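Local coordinates for stage II sporulation protein SA (Bacillus subtilis, PDB 3O6Q) that acts as the toxin of a type II toxin-antitoxin system, killing the cell during sporulation unless its cognate antitoxin SpoIISB neutralises it, at residues E50-L55 with S143-V148. Numbering follows the deposited sequence.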
# COMPACT_ATOMS: atom_id res chain seq x y z
N GLU A 50 16.62 3.85 14.21
CA GLU A 50 16.01 2.85 15.10
C GLU A 50 14.51 2.71 14.94
O GLU A 50 14.00 1.60 14.83
CB GLU A 50 16.27 3.20 16.55
CG GLU A 50 15.60 2.22 17.50
CD GLU A 50 16.08 2.32 18.91
OE1 GLU A 50 17.05 3.08 19.18
OE2 GLU A 50 15.49 1.64 19.76
N GLY A 51 13.81 3.84 14.93
CA GLY A 51 12.39 3.86 14.66
C GLY A 51 11.98 3.31 13.30
O GLY A 51 10.99 2.60 13.18
N ILE A 52 12.73 3.64 12.26
CA ILE A 52 12.47 3.07 10.95
C ILE A 52 12.70 1.56 10.96
O ILE A 52 11.83 0.80 10.54
CB ILE A 52 13.31 3.76 9.89
CG1 ILE A 52 12.76 5.19 9.71
CG2 ILE A 52 13.34 2.94 8.65
CD1 ILE A 52 12.12 5.49 8.38
N ASP A 53 13.85 1.12 11.48
CA ASP A 53 14.08 -0.32 11.69
C ASP A 53 12.94 -1.03 12.48
O ASP A 53 12.53 -2.10 12.07
CB ASP A 53 15.42 -0.57 12.38
CG ASP A 53 15.84 -2.04 12.33
OD1 ASP A 53 15.95 -2.59 11.22
OD2 ASP A 53 16.06 -2.65 13.41
N LYS A 54 12.40 -0.44 13.54
CA LYS A 54 11.36 -1.15 14.34
C LYS A 54 10.03 -1.22 13.62
O LYS A 54 9.27 -2.17 13.80
CB LYS A 54 11.14 -0.53 15.73
CG LYS A 54 12.35 -0.64 16.65
CD LYS A 54 12.00 -0.59 18.13
CE LYS A 54 13.23 -0.98 18.99
NZ LYS A 54 12.95 -0.97 20.47
N LEU A 55 9.76 -0.22 12.80
CA LEU A 55 8.53 -0.14 12.05
C LEU A 55 8.54 -1.17 10.94
O LEU A 55 7.58 -1.91 10.74
CB LEU A 55 8.39 1.26 11.46
CG LEU A 55 7.09 1.54 10.72
CD1 LEU A 55 5.90 1.24 11.61
CD2 LEU A 55 7.11 3.01 10.14
N SER A 143 7.96 6.57 4.45
CA SER A 143 7.31 7.87 4.20
C SER A 143 6.30 8.21 5.27
O SER A 143 6.29 9.33 5.76
CB SER A 143 6.68 7.92 2.81
OG SER A 143 7.70 7.88 1.82
N ILE A 144 5.50 7.23 5.68
CA ILE A 144 4.58 7.43 6.78
C ILE A 144 5.32 7.78 8.06
O ILE A 144 4.90 8.65 8.79
CB ILE A 144 3.73 6.19 7.03
CG1 ILE A 144 2.83 5.92 5.80
CG2 ILE A 144 2.90 6.36 8.32
CD1 ILE A 144 2.46 4.46 5.61
N TYR A 145 6.44 7.14 8.31
CA TYR A 145 7.25 7.49 9.48
C TYR A 145 7.62 8.96 9.49
O TYR A 145 7.43 9.66 10.51
CB TYR A 145 8.50 6.64 9.56
CG TYR A 145 9.27 6.73 10.87
CD1 TYR A 145 8.94 5.93 11.96
CD2 TYR A 145 10.36 7.60 11.00
CE1 TYR A 145 9.65 5.99 13.14
CE2 TYR A 145 11.08 7.65 12.17
CZ TYR A 145 10.71 6.84 13.23
OH TYR A 145 11.40 6.97 14.40
N ASP A 146 8.11 9.46 8.36
CA ASP A 146 8.54 10.86 8.30
C ASP A 146 7.36 11.80 8.51
O ASP A 146 7.47 12.80 9.22
CB ASP A 146 9.16 11.15 6.96
CG ASP A 146 9.93 12.46 6.95
OD1 ASP A 146 9.33 13.53 7.23
OD2 ASP A 146 11.15 12.44 6.70
N LEU A 147 6.22 11.45 7.92
CA LEU A 147 5.03 12.30 8.00
C LEU A 147 4.44 12.37 9.40
O LEU A 147 3.75 13.32 9.72
CB LEU A 147 3.96 11.80 7.05
CG LEU A 147 4.28 12.07 5.59
CD1 LEU A 147 3.36 11.22 4.71
CD2 LEU A 147 4.18 13.56 5.29
N VAL A 148 4.69 11.36 10.21
CA VAL A 148 4.17 11.30 11.54
C VAL A 148 5.02 12.13 12.52
O VAL A 148 4.54 12.46 13.61
CB VAL A 148 4.03 9.85 11.97
CG1 VAL A 148 4.19 9.74 13.45
CG2 VAL A 148 2.69 9.30 11.49
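Tyr145, reaching from helix 132-148, lays its ring across Gly51, Ile52 and Leu55 on one flank of helix 45-61. The apolar part of the contact comes from two branched side chains. Ile52 places CG1 over one face of the ring as a CH-pi contact, 24° off the normal and displaced toward the rim, where Ile52 CG1 is 3.6 Å from Tyr145 CD2. Isoleucine suits this place because CG1 and CD1 both present C-H groups to the ring. Leu55, its CG anti to the backbone N (chi1 -176°), brings CD2 beside CB and CD1 of Tyr145, meeting the ring at a slant.

Backbone contact takes over at the phenol end. Gly51, having no side chain, lets that end settle directly on its main chain: Tyr145 OH comes 3.3 Å from Gly51 CA, and Tyr145 CE1 lies 3.6 Å from Gly51 C. Tyr48 packs edge-to-face with the ring.

The axes of segments 50-55 and 143-148 approach to 10.5 Å, their N-to-C directions 131° apart. Across this buried gap the ring gives apolar contact while its hydroxyl is satisfied by Tyr41 O, consistent with Tyr145 linking both helices to strand 38-42 in the predicted cytoplasmic part of the toxin.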